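Local coordinates for protein GCN5-related N-acetyltransferase (Kribbella flavida, PDB 4MY0) that binds acetyl-CoA and probably transfers its acetyl group to aminoglycosides, at residues Q72-G77 against T177-S182; M281-D286 against I308-V313; A289-R294 against G329-S334; A301-L306 against H321-D326. All blocks are in the same frame, centred on the assembly; numbering follows the deposited sequence.

Interaction 1: residues Q72-G77 against T177-S182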
loop_
_atom_site.group_PDB
_atom_site.type_symbol
_atom_site.label_atom_id
_atom_site.label_comp_id
_atom_site.label_asym_id
_atom_site.label_seq_id
_atom_site.Cartn_x
_atom_site.Cartn_y
_atom_site.Cartn_z
ATOM N N GLN C 72 20.335 32.614 -14.455
ATOM C CA GLN C 72 21.295 33.174 -13.516
ATOM C C GLN C 72 21.086 32.379 -12.238
ATOM O O GLN C 72 20.038 31.736 -12.069
ATOM C CB GLN C 72 21.069 34.673 -13.279
ATOM C CG GLN C 72 21.034 35.498 -14.561
ATOM C CD GLN C 72 21.401 36.944 -14.333
ATOM O OE1 GLN C 72 22.542 37.256 -13.995
ATOM N NE2 GLN C 72 20.440 37.842 -14.522
ATOM N N GLN C 73 22.073 32.385 -11.346
ATOM C CA GLN C 73 21.929 31.654 -10.088
ATOM C C GLN C 73 22.441 32.514 -8.948
ATOM O O GLN C 73 23.496 33.150 -9.050
ATOM C CB GLN C 73 22.648 30.302 -10.125
ATOM C CG GLN C 73 22.205 29.354 -9.003
ATOM C CD GLN C 73 22.964 28.044 -9.010
ATOM O OE1 GLN C 73 24.109 27.985 -9.452
ATOM N NE2 GLN C 73 22.326 26.985 -8.522
ATOM N N TRP C 74 21.671 32.565 -7.870
ATOM C CA TRP C 74 22.063 33.376 -6.725
ATOM C C TRP C 74 23.228 32.704 -6.012
ATOM O O TRP C 74 23.199 31.494 -5.780
ATOM C CB TRP C 74 20.886 33.519 -5.762
ATOM C CG TRP C 74 19.824 34.481 -6.239
ATOM C CD1 TRP C 74 18.673 34.177 -6.915
ATOM C CD2 TRP C 74 19.820 35.902 -6.055
ATOM N NE1 TRP C 74 17.956 35.328 -7.160
ATOM C CE2 TRP C 74 18.638 36.401 -6.642
ATOM C CE3 TRP C 74 20.707 36.801 -5.453
ATOM C CZ2 TRP C 74 18.320 37.761 -6.648
ATOM C CZ3 TRP C 74 20.387 38.150 -5.448
ATOM C CH2 TRP C 74 19.204 38.619 -6.043
ATOM N N TRP C 75 24.258 33.481 -5.688
ATOM C CA TRP C 75 25.324 32.988 -4.821
ATOM C C TRP C 75 25.756 34.082 -3.861
ATOM O O TRP C 75 26.262 35.142 -4.285
ATOM C CB TRP C 75 26.505 32.452 -5.638
ATOM C CG TRP C 75 26.208 31.102 -6.245
ATOM C CD1 TRP C 75 25.903 30.840 -7.555
ATOM C CD2 TRP C 75 26.159 29.842 -5.561
ATOM N NE1 TRP C 75 25.688 29.492 -7.726
ATOM C CE2 TRP C 75 25.831 28.856 -6.516
ATOM C CE3 TRP C 75 26.366 29.449 -4.235
ATOM C CZ2 TRP C 75 25.705 27.500 -6.187
ATOM C CZ3 TRP C 75 26.229 28.097 -3.906
ATOM C CH2 TRP C 75 25.908 27.144 -4.877
ATOM N N GLY C 76 25.527 33.832 -2.569
ATOM C CA GLY C 76 25.774 34.828 -1.535
ATOM C C GLY C 76 25.073 36.139 -1.814
ATOM O O GLY C 76 25.636 37.214 -1.598
ATOM N N GLY C 77 23.841 36.070 -2.312
ATOM C CA GLY C 77 23.075 37.287 -2.532
ATOM C C GLY C 77 23.453 38.097 -3.769
ATOM O O GLY C 77 23.050 39.252 -3.896
ATOM N N THR C 177 14.844 41.586 -3.745
ATOM C CA THR C 177 15.008 42.242 -2.459
ATOM C C THR C 177 15.224 41.187 -1.376
ATOM O O THR C 177 16.103 41.326 -0.539
ATOM C CB THR C 177 13.779 43.108 -2.119
ATOM O OG1 THR C 177 13.590 44.096 -3.146
ATOM C CG2 THR C 177 13.964 43.803 -0.778
ATOM N N ALA C 178 14.437 40.119 -1.410
ATOM C CA ALA C 178 14.549 39.078 -0.396
ATOM C C ALA C 178 15.915 38.377 -0.436
ATOM O O ALA C 178 16.557 38.185 0.597
ATOM C CB ALA C 178 13.422 38.064 -0.544
ATOM N N HIS C 179 16.352 37.988 -1.628
ATOM C CA HIS C 179 17.570 37.201 -1.752
ATOM C C HIS C 179 18.834 38.016 -1.487
ATOM O O HIS C 179 19.844 37.454 -1.059
ATOM C CB HIS C 179 17.631 36.518 -3.118
ATOM C CG HIS C 179 16.598 35.449 -3.292
ATOM N ND1 HIS C 179 15.948 34.866 -2.225
ATOM C CD2 HIS C 179 16.098 34.861 -4.404
ATOM C CE1 HIS C 179 15.090 33.966 -2.671
ATOM N NE2 HIS C 179 15.161 33.941 -3.989
ATOM N N GLU C 180 18.784 39.325 -1.737
ATOM C CA GLU C 180 19.928 40.191 -1.428
ATOM C C GLU C 180 20.078 40.395 0.074
ATOM O O GLU C 180 21.192 40.460 0.596
ATOM C CB GLU C 180 19.812 41.553 -2.130
ATOM C CG GLU C 180 19.980 41.481 -3.638
ATOM C CD GLU C 180 19.697 42.798 -4.336
ATOM O OE1 GLU C 180 19.023 43.664 -3.735
ATOM O OE2 GLU C 180 20.154 42.962 -5.490
ATOM N N ALA C 181 18.946 40.495 0.763
ATOM C CA ALA C 181 18.929 40.715 2.209
ATOM C C ALA C 181 19.402 39.471 2.962
ATOM O O ALA C 181 20.116 39.577 3.954
ATOM C CB ALA C 181 17.531 41.105 2.672
ATOM N N SER C 182 18.988 38.296 2.498
ATOM C CA SER C 182 19.387 37.055 3.158
ATOM C C SER C 182 20.704 36.460 2.616
ATOM O O SER C 182 21.188 35.458 3.138
ATOM C CB SER C 182 18.269 36.019 3.062
ATOM O OG SER C 182 18.175 35.506 1.745
HETATM O O HOH W 1 22.826 41.451 -5.839
#
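His-179 lies over one face of the indole of Trp-74 and covers both of its rings. Its CB sits above the six-membered ring, 3.6 Å from the centroid and only 7° off the ring normal, a CH-pi contact. Its imidazole meets the five-membered ring edge-on. This is a T-shaped (edge-to-face) pair with the planes at 77°. The edge atom is CD2 of His-179, which comes to 3.4 Å from NE1 of Trp-74. With CB already over the six-membered ring, the first torsion of His-179 (chi1 -68°) swings the imidazole so that this edge meets the five-membered ring.

Glu-180 comes to the indole from its edge. Its CG is 3.8 Å from CZ3 of Trp-74, near the ring plane. The extended chain then carries the carboxylate onward to a water. This water donates to OE2 of Glu-180 at 3.1 Å and to O of Gly-77 at 2.9 Å. Gly-77 itself sits close to the helix, with CA 3.6 Å from O of His-179. With a leucine in place of Trp-74, His-179 would probably lose the flat surface that its CB and ring edge rest on, and a gap would open beside the helix.

The contact joins the end of strand 61-75, in an acetyltransferase (GNAT) domain, to helix 168-182. Strands 78-90 and 188-189 also touch Trp-74, through Arg-79 and Val-189.

Interaction 2: residues M281-D286 against I308-V313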
loop_
_atom_site.group_PDB
_atom_site.type_symbol
_atom_site.label_atom_id
_atom_site.label_comp_id
_atom_site.label_asym_id
_atom_site.label_seq_id
_atom_site.Cartn_x
_atom_site.Cartn_y
_atom_site.Cartn_z
HETATM N N MSE C 281 23.832 19.310 -9.048
HETATM C CA MSE C 281 25.281 19.426 -9.165
HETATM C C MSE C 281 25.698 20.755 -9.751
HETATM O O MSE C 281 24.905 21.413 -10.419
HETATM C CB MSE C 281 25.848 18.306 -10.021
HETATM C CG MSE C 281 25.855 16.971 -9.305
HETATM SE SE MSE C 281 26.708 15.624 -10.422
HETATM C CE MSE C 281 26.908 14.255 -9.048
ATOM N N LEU C 282 26.956 21.121 -9.500
ATOM C CA LEU C 282 27.519 22.396 -9.922
ATOM C C LEU C 282 28.886 22.152 -10.542
ATOM O O LEU C 282 29.607 21.244 -10.115
ATOM C CB LEU C 282 27.699 23.295 -8.699
ATOM C CG LEU C 282 28.306 24.670 -8.943
ATOM C CD1 LEU C 282 27.339 25.493 -9.784
ATOM C CD2 LEU C 282 28.608 25.365 -7.617
ATOM N N ARG C 283 29.242 22.943 -11.550
ATOM C CA ARG C 283 30.621 22.964 -12.042
ATOM C C ARG C 283 31.069 24.400 -12.329
ATOM O O ARG C 283 30.288 25.188 -12.863
ATOM C CB ARG C 283 30.761 22.131 -13.320
ATOM C CG ARG C 283 32.217 21.862 -13.703
ATOM C CD ARG C 283 32.400 21.594 -15.206
ATOM N NE ARG C 283 33.590 20.771 -15.453
ATOM C CZ ARG C 283 34.844 21.217 -15.382
ATOM N NH1 ARG C 283 35.094 22.486 -15.070
ATOM N NH2 ARG C 283 35.860 20.392 -15.615
ATOM N N LEU C 284 32.307 24.748 -11.979
ATOM C CA LEU C 284 32.857 26.038 -12.407
ATOM C C LEU C 284 33.471 25.913 -13.815
ATOM O O LEU C 284 34.267 25.004 -14.077
ATOM C CB LEU C 284 33.910 26.568 -11.426
ATOM C CG LEU C 284 33.604 26.819 -9.945
ATOM C CD1 LEU C 284 34.319 28.067 -9.466
ATOM C CD2 LEU C 284 32.118 26.871 -9.601
ATOM N N LEU C 285 33.096 26.815 -14.716
ATOM C CA LEU C 285 33.665 26.838 -16.067
ATOM C C LEU C 285 34.739 27.917 -16.243
ATOM O O LEU C 285 35.645 27.772 -17.072
ATOM C CB LEU C 285 32.569 27.072 -17.107
ATOM C CG LEU C 285 31.340 26.175 -17.043
ATOM C CD1 LEU C 285 30.368 26.555 -18.144
ATOM C CD2 LEU C 285 31.764 24.728 -17.164
ATOM N N ASP C 286 34.606 29.012 -15.493
ATOM C CA ASP C 286 35.570 30.117 -15.533
ATOM C C ASP C 286 35.710 30.619 -14.091
ATOM O O ASP C 286 35.004 31.541 -13.677
ATOM C CB ASP C 286 35.059 31.231 -16.472
ATOM C CG ASP C 286 35.962 32.481 -16.492
ATOM O OD1 ASP C 286 35.738 33.341 -17.375
ATOM O OD2 ASP C 286 36.879 32.626 -15.644
ATOM N N ILE C 308 44.523 24.508 -8.624
ATOM C CA ILE C 308 43.415 23.886 -9.344
ATOM C C ILE C 308 43.924 22.950 -10.435
ATOM O O ILE C 308 44.691 23.355 -11.314
ATOM C CB ILE C 308 42.495 24.953 -9.986
ATOM C CG1 ILE C 308 41.826 25.819 -8.912
ATOM C CG2 ILE C 308 41.443 24.295 -10.884
ATOM C CD1 ILE C 308 41.052 27.025 -9.491
ATOM N N ASP C 309 43.493 21.697 -10.370
ATOM C CA ASP C 309 43.816 20.698 -11.380
ATOM C C ASP C 309 42.549 20.407 -12.191
ATOM O O ASP C 309 41.769 19.521 -11.820
ATOM C CB ASP C 309 44.300 19.421 -10.673
ATOM C CG ASP C 309 44.548 18.268 -11.631
ATOM O OD1 ASP C 309 44.451 17.101 -11.192
ATOM O OD2 ASP C 309 44.843 18.522 -12.818
ATOM N N ASP C 310 42.319 21.151 -13.280
ATOM C CA ASP C 310 41.114 20.934 -14.101
ATOM C C ASP C 310 41.467 20.796 -15.578
ATOM O O ASP C 310 41.453 21.777 -16.329
ATOM C CB ASP C 310 40.071 22.046 -13.889
ATOM C CG ASP C 310 38.768 21.807 -14.673
ATOM O OD1 ASP C 310 37.939 22.749 -14.723
ATOM O OD2 ASP C 310 38.574 20.695 -15.234
ATOM N N PRO C 311 41.788 19.567 -16.001
ATOM C CA PRO C 311 42.179 19.355 -17.397
ATOM C C PRO C 311 40.972 19.474 -18.327
ATOM O O PRO C 311 41.149 19.589 -19.537
ATOM C CB PRO C 311 42.745 17.932 -17.388
ATOM C CG PRO C 311 42.046 17.251 -16.243
ATOM C CD PRO C 311 41.809 18.321 -15.209
ATOM N N GLY C 312 39.765 19.465 -17.758
ATOM C CA GLY C 312 38.556 19.740 -18.517
ATOM C C GLY C 312 38.443 21.192 -18.967
ATOM O O GLY C 312 37.854 21.476 -20.010
ATOM N N VAL C 313 38.987 22.110 -18.165
ATOM C CA VAL C 313 39.041 23.531 -18.506
ATOM C C VAL C 313 40.427 24.054 -18.136
ATOM O O VAL C 313 40.616 24.629 -17.060
ATOM C CB VAL C 313 37.979 24.374 -17.744
ATOM C CG1 VAL C 313 38.035 25.846 -18.192
ATOM C CG2 VAL C 313 36.584 23.812 -17.937
#
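This is a buried salt bridge between the end of strand 274-284 and the turn after strand 302-309, so it ties an acetyltransferase (GNAT) domain to the sterol carrier protein domain. Arg-283 grips Asp-310 end-on with two nitrogens. NH1 donates to OD1 of Asp-310 at 2.9 Å, and NH2 to OD2 at 2.8 Å. Both oxygens are met on the syn side, and the guanidinium and carboxylate planes differ by 29°. The chain of Arg-283 is extended from CG to NE, with CG anti to the backbone N (chi1 -167°), which carries the charge across to the turn.

Further bonds fix both groups. NH1 of Arg-283 also donates to O of Leu-284 at 2.8 Å, and its NE donates to O of Leu-132. OD1 of Asp-310 takes a second bond from Gln-316. Val-313 packs alongside, with CG2 3.5 Å from NH1 of Arg-283 and CG1 3.3 Å from O of Leu-285. Leu-108 of helix 99-113 packs on both Arg-283 and Leu-285.

A type I beta turn from Asp-310 to Val-313 presents the carboxylate. The whole is a bidentate arginine-aspartate bridge at a domain interface.

Interaction 3: residues A289-R294 against G329-S334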
loop_
_atom_site.group_PDB
_atom_site.type_symbol
_atom_site.label_atom_id
_atom_site.label_comp_id
_atom_site.label_asym_id
_atom_site.label_seq_id
_atom_site.Cartn_x
_atom_site.Cartn_y
_atom_site.Cartn_z
ATOM N N ALA C 289 35.974 34.369 -12.983
ATOM C CA ALA C 289 34.744 35.122 -13.230
ATOM C C ALA C 289 33.641 34.672 -12.283
ATOM O O ALA C 289 32.819 35.476 -11.859
ATOM C CB ALA C 289 34.297 34.986 -14.688
ATOM N N ALA C 290 33.614 33.382 -11.962
ATOM C CA ALA C 290 32.664 32.865 -10.972
ATOM C C ALA C 290 32.917 33.490 -9.587
ATOM O O ALA C 290 31.978 33.822 -8.846
ATOM C CB ALA C 290 32.764 31.330 -10.890
ATOM N N ILE C 291 34.189 33.624 -9.229
ATOM C CA ILE C 291 34.540 34.206 -7.940
ATOM C C ILE C 291 34.196 35.699 -7.934
ATOM O O ILE C 291 33.627 36.214 -6.968
ATOM C CB ILE C 291 36.037 34.017 -7.618
ATOM C CG1 ILE C 291 36.336 32.560 -7.243
ATOM C CG2 ILE C 291 36.474 35.007 -6.519
ATOM C CD1 ILE C 291 35.509 32.042 -6.034
ATOM N N ALA C 292 34.532 36.385 -9.026
ATOM C CA ALA C 292 34.283 37.818 -9.143
ATOM C C ALA C 292 32.805 38.160 -9.013
ATOM O O ALA C 292 32.460 39.229 -8.520
ATOM C CB ALA C 292 34.830 38.354 -10.466
ATOM N N ALA C 293 31.930 37.258 -9.456
ATOM C CA ALA C 293 30.493 37.544 -9.438
ATOM C C ALA C 293 29.790 37.073 -8.154
ATOM O O ALA C 293 28.643 37.451 -7.901
ATOM C CB ALA C 293 29.823 36.951 -10.668
ATOM N N ARG C 294 30.474 36.250 -7.353
ATOM C CA ARG C 294 29.885 35.683 -6.140
ATOM C C ARG C 294 29.754 36.723 -5.030
ATOM O O ARG C 294 30.582 37.623 -4.920
ATOM C CB ARG C 294 30.740 34.516 -5.621
ATOM C CG ARG C 294 30.001 33.610 -4.619
ATOM C CD ARG C 294 30.914 32.553 -4.031
ATOM N NE ARG C 294 30.197 31.419 -3.423
ATOM C CZ ARG C 294 29.680 31.437 -2.193
ATOM N NH1 ARG C 294 29.783 32.533 -1.450
ATOM N NH2 ARG C 294 29.061 30.365 -1.696
ATOM N N GLY C 329 35.058 39.037 -3.767
ATOM C CA GLY C 329 36.201 38.155 -3.942
ATOM C C GLY C 329 36.912 38.326 -5.275
ATOM O O GLY C 329 36.299 38.706 -6.275
ATOM N N GLU C 330 38.211 38.043 -5.289
ATOM C CA GLU C 330 38.981 38.039 -6.527
ATOM C C GLU C 330 39.958 36.869 -6.572
ATOM O O GLU C 330 40.604 36.549 -5.572
ATOM C CB GLU C 330 39.765 39.344 -6.685
ATOM C CG GLU C 330 40.217 39.595 -8.117
ATOM C CD GLU C 330 41.068 40.851 -8.264
ATOM O OE1 GLU C 330 41.330 41.253 -9.421
ATOM O OE2 GLU C 330 41.481 41.427 -7.232
ATOM N N LEU C 331 40.083 36.252 -7.743
ATOM C CA LEU C 331 41.012 35.145 -7.947
ATOM C C LEU C 331 42.074 35.542 -8.976
ATOM O O LEU C 331 41.744 35.820 -10.127
ATOM C CB LEU C 331 40.246 33.926 -8.446
ATOM C CG LEU C 331 40.882 32.553 -8.281
ATOM C CD1 LEU C 331 40.937 32.191 -6.801
ATOM C CD2 LEU C 331 40.097 31.514 -9.076
ATOM N N THR C 332 43.342 35.574 -8.562
ATOM C CA THR C 332 44.436 35.989 -9.446
ATOM C C THR C 332 45.555 34.941 -9.472
ATOM O O THR C 332 45.723 34.195 -8.505
ATOM C CB THR C 332 45.042 37.338 -8.997
ATOM O OG1 THR C 332 45.430 37.251 -7.622
ATOM C CG2 THR C 332 44.037 38.477 -9.170
ATOM N N PRO C 333 46.336 34.892 -10.571
ATOM C CA PRO C 333 47.444 33.931 -10.670
ATOM C C PRO C 333 48.482 34.107 -9.569
ATOM O O PRO C 333 48.764 35.244 -9.182
ATOM C CB PRO C 333 48.080 34.282 -12.019
ATOM C CG PRO C 333 46.962 34.870 -12.818
ATOM C CD PRO C 333 46.178 35.669 -11.815
ATOM N N SER C 334 49.049 33.002 -9.085
ATOM C CA SER C 334 50.085 33.053 -8.047
ATOM C C SER C 334 51.383 32.414 -8.535
ATOM O O SER C 334 51.346 31.373 -9.189
ATOM C CB SER C 334 49.612 32.332 -6.776
ATOM O OG SER C 334 50.627 32.314 -5.777
HETATM O O HOH W 2 32.918 38.735 -5.548
HETATM O O HOH W 3 34.768 41.079 -7.558
#
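Helix 287-293 runs almost antiparallel to strand 328-333, with the axes of segments 289-293 and 329-333 6.4 Å apart at their closest and 160° between their directions. This is helix-on-sheet packing in the sterol carrier protein domain, where the strand is an outermost one of a five-stranded mixed sheet within this chain. The CA atoms nearest each other are those of Ala-292 and Glu-330.

Ile-291 carries the apolar part. Its CG2 methyl lies 3.6 Å from C of Gly-329 and 3.7 Å from N of Glu-330, so it rests on the peptide joining them. A chi1 of -73° puts the CG1 branch beside the backbone N and so turns CG2, anti to that N, onto the strand. Leu-331 points toward the helix, and its CB is 4.3 Å from CB of Ile-291. Both side chains touch Leu-322 on the adjoining strand 318-325. Gly-329 lets the helix come close, since a CB on this residue would lie tight against the same methyl. One residue further along the helix, CA of Ala-292 approaches O of Gly-329.

No direct hydrogen bond joins the segments, and water takes that role. One water accepts from N of Gly-329 at 2.8 Å and lies 2.7 Å from O of Arg-294 and 3.0 Å from O of Ile-291. Another donates to O of Ala-292 and to O of Gly-329, both at 3.1 Å.

Interaction 4: residues A301-L306 against H321-D326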
loop_
_atom_site.group_PDB
_atom_site.type_symbol
_atom_site.label_atom_id
_atom_site.label_comp_id
_atom_site.label_asym_id
_atom_site.label_seq_id
_atom_site.Cartn_x
_atom_site.Cartn_y
_atom_site.Cartn_z
ATOM N N ALA C 301 37.101 37.635 5.797
ATOM C CA ALA C 301 38.340 38.027 5.140
ATOM C C ALA C 301 39.221 36.794 4.939
ATOM O O ALA C 301 39.319 35.941 5.830
ATOM C CB ALA C 301 39.064 39.069 5.958
ATOM N N ALA C 302 39.852 36.695 3.772
ATOM C CA ALA C 302 40.676 35.532 3.459
ATOM C C ALA C 302 41.682 35.819 2.361
ATOM O O ALA C 302 41.334 36.369 1.317
ATOM C CB ALA C 302 39.800 34.357 3.065
ATOM N N GLU C 303 42.930 35.437 2.608
ATOM C CA GLU C 303 43.974 35.446 1.590
ATOM C C GLU C 303 44.560 34.044 1.579
ATOM O O GLU C 303 45.250 33.655 2.521
ATOM C CB GLU C 303 45.069 36.449 1.941
ATOM C CG GLU C 303 44.573 37.865 2.215
ATOM C CD GLU C 303 44.168 38.615 0.956
ATOM O OE1 GLU C 303 43.556 39.698 1.080
ATOM O OE2 GLU C 303 44.465 38.133 -0.157
ATOM N N VAL C 304 44.280 33.283 0.525
ATOM C CA VAL C 304 44.609 31.863 0.485
ATOM C C VAL C 304 44.930 31.453 -0.939
ATOM O O VAL C 304 44.220 31.841 -1.868
ATOM C CB VAL C 304 43.394 30.997 0.925
ATOM C CG1 VAL C 304 43.708 29.525 0.777
ATOM C CG2 VAL C 304 42.994 31.298 2.354
ATOM N N ASP C 305 45.976 30.653 -1.116
ATOM C CA ASP C 305 46.248 30.079 -2.436
ATOM C C ASP C 305 45.452 28.792 -2.690
ATOM O O ASP C 305 45.169 28.025 -1.764
ATOM C CB ASP C 305 47.752 29.838 -2.627
ATOM C CG ASP C 305 48.501 31.094 -3.095
ATOM O OD1 ASP C 305 47.943 32.212 -2.991
ATOM O OD2 ASP C 305 49.658 30.961 -3.565
ATOM N N LEU C 306 45.080 28.574 -3.951
ATOM C CA LEU C 306 44.424 27.346 -4.383
ATOM C C LEU C 306 45.187 26.799 -5.580
ATOM O O LEU C 306 45.534 27.555 -6.495
ATOM C CB LEU C 306 42.991 27.631 -4.822
ATOM C CG LEU C 306 42.088 28.310 -3.804
ATOM C CD1 LEU C 306 40.703 28.521 -4.395
ATOM C CD2 LEU C 306 42.020 27.471 -2.527
ATOM N N HIS C 321 45.565 32.838 -6.368
ATOM C CA HIS C 321 45.405 33.446 -5.060
ATOM C C HIS C 321 43.976 33.972 -4.916
ATOM O O HIS C 321 43.474 34.703 -5.780
ATOM C CB HIS C 321 46.406 34.581 -4.858
ATOM C CG HIS C 321 46.224 35.301 -3.560
ATOM N ND1 HIS C 321 46.587 34.751 -2.349
ATOM C CD2 HIS C 321 45.680 36.508 -3.280
ATOM C CE1 HIS C 321 46.287 35.594 -1.378
ATOM N NE2 HIS C 321 45.736 36.668 -1.917
ATOM N N LEU C 322 43.307 33.569 -3.842
ATOM C CA LEU C 322 41.962 34.057 -3.557
ATOM C C LEU C 322 42.009 35.171 -2.507
ATOM O O LEU C 322 42.522 34.979 -1.398
ATOM C CB LEU C 322 41.059 32.913 -3.091
ATOM C CG LEU C 322 39.633 33.294 -2.671
ATOM C CD1 LEU C 322 38.788 33.702 -3.872
ATOM C CD2 LEU C 322 38.979 32.147 -1.916
ATOM N N SER C 323 41.480 36.337 -2.869
ATOM C CA SER C 323 41.407 37.479 -1.961
ATOM C C SER C 323 39.937 37.765 -1.681
ATOM O O SER C 323 39.156 38.005 -2.613
ATOM C CB SER C 323 42.063 38.706 -2.602
ATOM O OG SER C 323 42.210 39.764 -1.669
ATOM N N VAL C 324 39.551 37.703 -0.407
ATOM C CA VAL C 324 38.176 37.995 -0.013
ATOM C C VAL C 324 38.150 39.060 1.066
ATOM O O VAL C 324 38.808 38.917 2.096
ATOM C CB VAL C 324 37.458 36.767 0.528
ATOM C CG1 VAL C 324 36.073 37.161 1.019
ATOM C CG2 VAL C 324 37.358 35.681 -0.551
ATOM N N ALA C 325 37.396 40.130 0.827
ATOM C CA ALA C 325 37.238 41.202 1.813
ATOM C C ALA C 325 35.990 42.010 1.495
ATOM O O ALA C 325 35.704 42.273 0.321
ATOM C CB ALA C 325 38.456 42.107 1.826
ATOM N N ASP C 326 35.243 42.377 2.538
ATOM C CA ASP C 326 34.101 43.280 2.399
ATOM C C ASP C 326 33.053 42.770 1.409
ATOM O O ASP C 326 32.484 43.541 0.631
ATOM C CB ASP C 326 34.578 44.686 2.007
ATOM C CG ASP C 326 35.558 45.269 3.014
ATOM O OD1 ASP C 326 36.556 45.899 2.595
ATOM O OD2 ASP C 326 35.329 45.095 4.231
#
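The imidazole of His-321 is held at its edge by two carboxylates, one at each ring nitrogen. NE2 donates to OE2 of Glu-303 at 2.6 Å, and the two planes are nearly coplanar, 7° apart. ND1 donates to OD1 of Asp-305 at 2.9 Å, here with the planes 71° apart. Each oxygen lies near the ring plane. The setting is an antiparallel beta hairpin, strands 302-309 and 318-325, in the sterol carrier protein domain.

Glu-303 reaches the ring because its chain bends at chi2 (-74°), turning the carboxylate across to His-321 and Ser-323. Its OE1 accepts a bond from OG of Ser-323. Asp-305 also forms salt bridges to Arg-319, on strand 318-325, and to Arg-336. With an acid at each ring nitrogen, the ring is probably protonated. A phenylalanine in place of His-321 would probably leave both carboxylates without their ring N-H partners, with Glu-303 held by Ser-323 alone among the residues described.

Ala-302, Val-304, Leu-322 and Val-324 occupy the other sheet face, where helix 371-380 covers the first three. Ala-302 pairs with Val-324 and Val-304 with Leu-322, each through two backbone bonds. The Leu-322 N to Val-304 O bond is 2.8 Å long.

In the fold
Interaction 1 comes first along the chain and closes before the others open. Interactions 2 and 3 cross, as do 2 and 4, and interaction 4 falls between the two segments of interaction 3. Interactions 3 and 4 lie wholly within the sterol carrier protein domain, with centres 9 Å apart and strands 318-325 and 328-333 side by side in one sheet. Interaction 2 shares strand 302-309 with interaction 4, although their centres are 19 Å apart. Interaction 1 touches interaction 2 where Trp-75 packs on Leu-282, and interaction 3 where Trp-75 meets Arg-294. The four contacts thus run from the acetyltransferase part across the interface into the C-terminal sheet.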